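Local coordinates for protein fatty acid synthase 1, isoform A (Drosophila melanogaster, PDB 6FN6) that probably builds long-chain saturated fatty acids from acetyl-CoA and malonyl-CoA using NADPH, this chain being its modifying region of dehydratase, enoylreductase and ketoreductase, at residues T260-Q265 with H555-T560; A286-I291 with L324-G329. All blocks are in the same frame, centred on the assembly; numbering follows the deposited sequence.

Contact 1 of 2, residues T260-Q265 with H555-T560; sequences TLERYQ and HLKLET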
loop_
_atom_site.group_PDB
_atom_site.type_symbol
_atom_site.label_atom_id
_atom_site.label_comp_id
_atom_site.label_asym_id
_atom_site.label_seq_id
_atom_site.Cartn_x
_atom_site.Cartn_y
_atom_site.Cartn_z
ATOM N N THR A 260 -35.156 30.985 24.561
ATOM C CA THR A 260 -35.895 32.132 24.044
ATOM C C THR A 260 -35.825 33.283 25.039
ATOM O O THR A 260 -35.556 33.076 26.222
ATOM C CB THR A 260 -37.372 31.787 23.768
ATOM O OG1 THR A 260 -37.966 31.227 24.947
ATOM C CG2 THR A 260 -37.488 30.796 22.614
ATOM N N LEU A 261 -36.059 34.494 24.548
ATOM C CA LEU A 261 -36.054 35.680 25.395
ATOM C C LEU A 261 -37.419 36.353 25.401
ATOM O O LEU A 261 -38.049 36.508 24.353
ATOM C CB LEU A 261 -34.989 36.673 24.929
ATOM C CG LEU A 261 -33.531 36.322 25.238
ATOM C CD1 LEU A 261 -32.609 37.369 24.642
ATOM C CD2 LEU A 261 -33.285 36.184 26.734
ATOM N N GLU A 262 -37.868 36.748 26.588
ATOM C CA GLU A 262 -39.114 37.492 26.727
ATOM C C GLU A 262 -38.842 38.837 27.386
ATOM O O GLU A 262 -38.235 38.904 28.455
ATOM C CB GLU A 262 -40.133 36.694 27.545
ATOM C CG GLU A 262 -40.447 35.321 26.968
ATOM C CD GLU A 262 -41.510 34.583 27.757
ATOM O OE1 GLU A 262 -42.134 35.205 28.642
ATOM O OE2 GLU A 262 -41.723 33.383 27.490
ATOM N N ARG A 263 -39.300 39.906 26.746
ATOM C CA ARG A 263 -39.073 41.255 27.246
ATOM C C ARG A 263 -40.207 41.697 28.166
ATOM O O ARG A 263 -41.379 41.425 27.904
ATOM C CB ARG A 263 -38.924 42.237 26.083
ATOM C CG ARG A 263 -40.213 42.513 25.337
ATOM C CD ARG A 263 -39.987 43.420 24.144
ATOM N NE ARG A 263 -41.113 43.371 23.215
ATOM C CZ ARG A 263 -42.190 44.148 23.286
ATOM N NH1 ARG A 263 -42.307 45.053 24.249
ATOM N NH2 ARG A 263 -43.154 44.014 22.387
ATOM N N TYR A 264 -39.846 42.369 29.254
ATOM C CA TYR A 264 -40.829 42.931 30.167
ATOM C C TYR A 264 -41.251 44.316 29.697
ATOM O O TYR A 264 -40.453 45.048 29.114
ATOM C CB TYR A 264 -40.263 43.005 31.586
ATOM C CG TYR A 264 -40.326 41.692 32.325
ATOM C CD1 TYR A 264 -39.311 40.757 32.195
ATOM C CD2 TYR A 264 -41.397 41.384 33.147
ATOM C CE1 TYR A 264 -39.357 39.554 32.866
ATOM C CE2 TYR A 264 -41.454 40.180 33.821
ATOM C CZ TYR A 264 -40.431 39.269 33.675
ATOM O OH TYR A 264 -40.476 38.067 34.340
ATOM N N GLN A 265 -42.517 44.656 29.920
ATOM C CA GLN A 265 -43.010 46.002 29.646
ATOM C C GLN A 265 -44.271 46.288 30.455
ATOM O O GLN A 265 -44.949 45.370 30.917
ATOM C CB GLN A 265 -43.296 46.195 28.154
ATOM C CG GLN A 265 -44.333 45.246 27.571
ATOM C CD GLN A 265 -44.827 45.700 26.209
ATOM O OE1 GLN A 265 -44.447 45.147 25.178
ATOM N NE2 GLN A 265 -45.682 46.718 26.200
ATOM N N HIS A 555 -44.413 39.842 30.650
ATOM C CA HIS A 555 -43.344 39.394 29.762
ATOM C C HIS A 555 -43.912 38.840 28.458
ATOM O O HIS A 555 -44.734 37.925 28.467
ATOM C CB HIS A 555 -42.474 38.340 30.451
ATOM C CG HIS A 555 -43.249 37.215 31.060
ATOM N ND1 HIS A 555 -43.898 36.262 30.306
ATOM C CD2 HIS A 555 -43.467 36.883 32.354
ATOM C CE1 HIS A 555 -44.489 35.395 31.109
ATOM N NE2 HIS A 555 -44.241 35.749 32.357
ATOM N N LEU A 556 -43.470 39.412 27.342
ATOM C CA LEU A 556 -43.970 39.036 26.023
ATOM C C LEU A 556 -42.948 38.214 25.235
ATOM O O LEU A 556 -41.751 38.513 25.243
ATOM C CB LEU A 556 -44.349 40.288 25.234
ATOM C CG LEU A 556 -45.764 40.836 25.448
ATOM C CD1 LEU A 556 -46.082 41.009 26.924
ATOM C CD2 LEU A 556 -45.925 42.159 24.718
ATOM N N LYS A 557 -43.436 37.183 24.551
ATOM C CA LYS A 557 -42.592 36.320 23.729
ATOM C C LYS A 557 -42.071 37.076 22.509
ATOM O O LYS A 557 -42.846 37.699 21.783
ATOM C CB LYS A 557 -43.365 35.078 23.270
ATOM C CG LYS A 557 -43.700 34.078 24.373
ATOM C CD LYS A 557 -44.774 33.095 23.907
ATOM C CE LYS A 557 -45.287 32.201 25.030
ATOM N NZ LYS A 557 -45.786 32.970 26.201
ATOM N N LEU A 558 -40.761 37.030 22.289
ATOM C CA LEU A 558 -40.153 37.725 21.155
ATOM C C LEU A 558 -40.282 36.895 19.872
ATOM O O LEU A 558 -40.181 35.667 19.897
ATOM C CB LEU A 558 -38.686 38.044 21.448
ATOM C CG LEU A 558 -38.459 39.065 22.572
ATOM C CD1 LEU A 558 -36.998 39.114 22.983
ATOM C CD2 LEU A 558 -38.942 40.453 22.167
ATOM N N GLU A 559 -40.496 37.584 18.754
ATOM C CA GLU A 559 -40.766 36.942 17.467
ATOM C C GLU A 559 -39.528 36.444 16.722
ATOM O O GLU A 559 -39.619 35.515 15.921
ATOM C CB GLU A 559 -41.521 37.928 16.563
ATOM C CG GLU A 559 -41.913 37.393 15.180
ATOM C CD GLU A 559 -42.942 36.278 15.233
ATOM O OE1 GLU A 559 -43.279 35.820 16.345
ATOM O OE2 GLU A 559 -43.415 35.858 14.154
ATOM N N THR A 560 -38.373 37.042 16.992
ATOM C CA THR A 560 -37.172 36.751 16.209
ATOM C C THR A 560 -36.371 35.524 16.652
ATOM O O THR A 560 -35.321 35.646 17.280
ATOM C CB THR A 560 -36.212 37.970 16.195
ATOM O OG1 THR A 560 -34.994 37.618 15.523
ATOM C CG2 THR A 560 -35.897 38.468 17.607
#
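Residues Glu262 to Tyr264 pair antiparallel with His555 to Lys557, the two short strand axes running at 140° to each other. This antiparallel strand pair joins strand 257-268 to strand 549-557, which lies next to the parallel strands of the pseudo-ketoreductase. Arg263 and Leu556 form the hydrogen-bonded pair, exchanging bonds from Leu556 N to Arg263 O (3.0 Å) and from Arg263 N to Leu556 O (3.2 Å). Glu262 with Lys557 and Tyr264 with His555 are the non-hydrogen-bonded pairs on either side. Beyond them the bond from Leu558 N to Leu261 O is weak, as the partner strand ends. The other edge of strand 257-268 is occupied by strand 1162-1168, part of the construct's C-terminal tag, bonded to Glu262 through Lys1164 and to Tyr264 through Leu1162.

Glu262, Tyr264, His555 and Lys557 share one face of the sheet. The strand pairing puts His555 CB over the centre of the Tyr264 ring, a CH-pi contact 3.9 Å from CB to the ring centroid. With CG between the backbone N and the carbonyl carbon (chi1 51°), the imidazole turns its edge toward the tyrosine face in an offset edge-to-face pair. A flat phenol suits this place because it gives CB a broad surface. Glu262 OE1 comes to 2.6 Å from His555 ND1, carboxylate and ring planes 44° apart. Its OE2 stays 4.3 Å from Lys557 NZ, beyond salt-bridge range; the ammonium is paired instead with Asp288, while the aliphatic part of the lysine runs alongside the glutamate.

The opposite face is more apolar. Arginine suits this partly exposed position: its alkyl chain packs on Leu558 while Leu556 CD2 sits over one face of the guanidinium. At the guanidinium edge, in its plane, lies Leu558 CD2, 3.7 Å from Arg263 CD.

Contact 2 of 2, residues A286-I291 with L324-G329; sequences ALDVAI and LQIIEG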
loop_
_atom_site.group_PDB
_atom_site.type_symbol
_atom_site.label_atom_id
_atom_site.label_comp_id
_atom_site.label_asym_id
_atom_site.label_seq_id
_atom_site.Cartn_x
_atom_site.Cartn_y
_atom_site.Cartn_z
ATOM N N ALA A 286 -52.415 39.185 23.843
ATOM C CA ALA A 286 -53.516 39.538 24.727
ATOM C C ALA A 286 -53.866 38.351 25.620
ATOM O O ALA A 286 -54.062 38.507 26.826
ATOM C CB ALA A 286 -54.730 39.983 23.919
ATOM N N LEU A 287 -53.939 37.165 25.024
ATOM C CA LEU A 287 -54.218 35.945 25.776
ATOM C C LEU A 287 -53.078 35.622 26.736
ATOM O O LEU A 287 -53.307 35.159 27.852
ATOM C CB LEU A 287 -54.449 34.762 24.830
ATOM C CG LEU A 287 -55.704 34.819 23.957
ATOM C CD1 LEU A 287 -55.574 33.875 22.780
ATOM C CD2 LEU A 287 -56.937 34.481 24.778
ATOM N N ASP A 288 -51.850 35.854 26.289
ATOM C CA ASP A 288 -50.677 35.607 27.117
ATOM C C ASP A 288 -50.690 36.505 28.351
ATOM O O ASP A 288 -50.376 36.063 29.455
ATOM C CB ASP A 288 -49.400 35.829 26.311
ATOM C CG ASP A 288 -48.199 35.140 26.925
ATOM O OD1 ASP A 288 -48.152 35.003 28.165
ATOM O OD2 ASP A 288 -47.303 34.724 26.162
ATOM N N VAL A 289 -51.053 37.767 28.157
ATOM C CA VAL A 289 -51.120 38.712 29.262
ATOM C C VAL A 289 -52.217 38.286 30.231
ATOM O O VAL A 289 -52.046 38.356 31.447
ATOM C CB VAL A 289 -51.362 40.148 28.758
ATOM C CG1 VAL A 289 -51.653 41.084 29.925
ATOM C CG2 VAL A 289 -50.169 40.646 27.966
ATOM N N ALA A 290 -53.343 37.841 29.685
ATOM C CA ALA A 290 -54.494 37.479 30.501
ATOM C C ALA A 290 -54.160 36.336 31.450
ATOM O O ALA A 290 -54.425 36.417 32.649
ATOM C CB ALA A 290 -55.667 37.101 29.615
ATOM N N ILE A 291 -53.580 35.271 30.911
ATOM C CA ILE A 291 -53.240 34.101 31.711
ATOM C C ILE A 291 -52.196 34.481 32.756
ATOM O O ILE A 291 -52.222 33.986 33.883
ATOM C CB ILE A 291 -52.750 32.944 30.820
ATOM C CG1 ILE A 291 -53.883 32.442 29.920
ATOM C CG2 ILE A 291 -52.185 31.800 31.664
ATOM C CD1 ILE A 291 -55.049 31.807 30.657
ATOM N N LEU A 324 -53.379 26.283 27.369
ATOM C CA LEU A 324 -52.692 25.236 28.113
ATOM C C LEU A 324 -51.184 25.349 27.910
ATOM O O LEU A 324 -50.399 25.043 28.808
ATOM C CB LEU A 324 -53.184 23.854 27.681
ATOM C CG LEU A 324 -52.533 22.658 28.381
ATOM C CD1 LEU A 324 -52.709 22.733 29.894
ATOM C CD2 LEU A 324 -53.096 21.350 27.841
ATOM N N GLN A 325 -50.786 25.796 26.725
ATOM C CA GLN A 325 -49.374 25.944 26.403
ATOM C C GLN A 325 -48.743 27.065 27.228
ATOM O O GLN A 325 -47.599 26.955 27.669
ATOM C CB GLN A 325 -49.197 26.212 24.909
ATOM C CG GLN A 325 -47.782 25.988 24.410
ATOM C CD GLN A 325 -47.652 26.195 22.917
ATOM O OE1 GLN A 325 -48.550 25.849 22.147
ATOM N NE2 GLN A 325 -46.530 26.767 22.496
ATOM N N ILE A 326 -49.494 28.143 27.435
ATOM C CA ILE A 326 -49.023 29.263 28.243
ATOM C C ILE A 326 -48.900 28.819 29.696
ATOM O O ILE A 326 -47.919 29.131 30.372
ATOM C CB ILE A 326 -49.959 30.477 28.114
ATOM C CG1 ILE A 326 -50.012 30.967 26.668
ATOM C CG2 ILE A 326 -49.488 31.613 29.009
ATOM C CD1 ILE A 326 -51.220 31.829 26.360
ATOM N N ILE A 327 -49.906 28.093 30.173
ATOM C CA ILE A 327 -49.927 27.620 31.549
ATOM C C ILE A 327 -48.743 26.687 31.779
ATOM O O ILE A 327 -47.909 26.930 32.656
ATOM C CB ILE A 327 -51.260 26.919 31.878
ATOM C CG1 ILE A 327 -52.422 27.906 31.746
ATOM C CG2 ILE A 327 -51.223 26.325 33.286
ATOM C CD1 ILE A 327 -53.792 27.262 31.785
ATOM N N GLU A 328 -48.671 25.628 30.977
ATOM C CA GLU A 328 -47.621 24.621 31.105
ATOM C C GLU A 328 -46.241 25.265 31.078
ATOM O O GLU A 328 -45.312 24.798 31.737
ATOM C CB GLU A 328 -47.735 23.592 29.979
ATOM C CG GLU A 328 -48.976 22.710 30.051
ATOM C CD GLU A 328 -48.839 21.575 31.048
ATOM O OE1 GLU A 328 -47.742 21.408 31.620
ATOM O OE2 GLU A 328 -49.832 20.846 31.260
ATOM N N GLY A 329 -46.117 26.344 30.314
ATOM C CA GLY A 329 -44.868 27.077 30.204
ATOM C C GLY A 329 -44.336 27.577 31.534
ATOM O O GLY A 329 -43.133 27.520 31.790
#
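Ile326 sets CG1 anti to its carbonyl carbon (chi1 -61°), leaving CG2 anti to the backbone N, and Ile291 shares this first torsion (chi1 -66°); the two CG2 methyls meet at 3.8 Å. Both belong to neighbouring helices, 279-296 and 320-329, of a domain whose strand order is that of the class I methyltransferase fold, consistent with the pseudo-methyltransferase of animal fatty acid synthases. The short helical segments run at 47° with axes 10.0 Å apart, a separation that beta-branched side chains bridge well because each offers two branches close to the backbone.

Ile326 uses both of its branches. CD1 reaches across to Asp288 CA at 3.9 Å, against the helix backbone, while CG2 lies 3.7 Å from Asp288 OD1. Ile291 CG2 also touches Ile327 CG1 at 3.9 Å, the two side chains crossing nearly at right angles, and both also touch Phe376 of strand 374-380.

Replacing Ile326 by an alanine removes both branches beyond CB, which would probably leave a gap against Asp288 and Ile291 CG2 without its methyl partner.

Asp288 is buried at this otherwise apolar border. OD1 is bonded to Gln292 NE2 one turn on in the same helix, and OD2 forms a salt bridge with Lys557 outside the pair. The buried charge is thus probably balanced by Lys557, and the helices meet chiefly through hydrocarbon, with Ile326 packed against the carboxylate and backbone of Asp288.

From the N terminus, the chain passes through the dehydratase hotdog folds and enters strand 257-268, the first half of contact 1. It then builds the methyltransferase-like domain, where contact 2 closes a short loop of 32 residues between helices 279-296 and 320-329. After that domain and much of the pseudo-ketoreductase, strand 549-557 returns to complete contact 1, whose far longer loop of 289 residues therefore contains contact 2 whole; the two nest and do not cross. Their centres are about 13 Å apart. The salt bridge of Lys557 with Asp288, and packing of Leu556 on Val289, fasten helix 279-296 of the methyltransferase-like domain to the pseudo-ketoreductase strand 549-557.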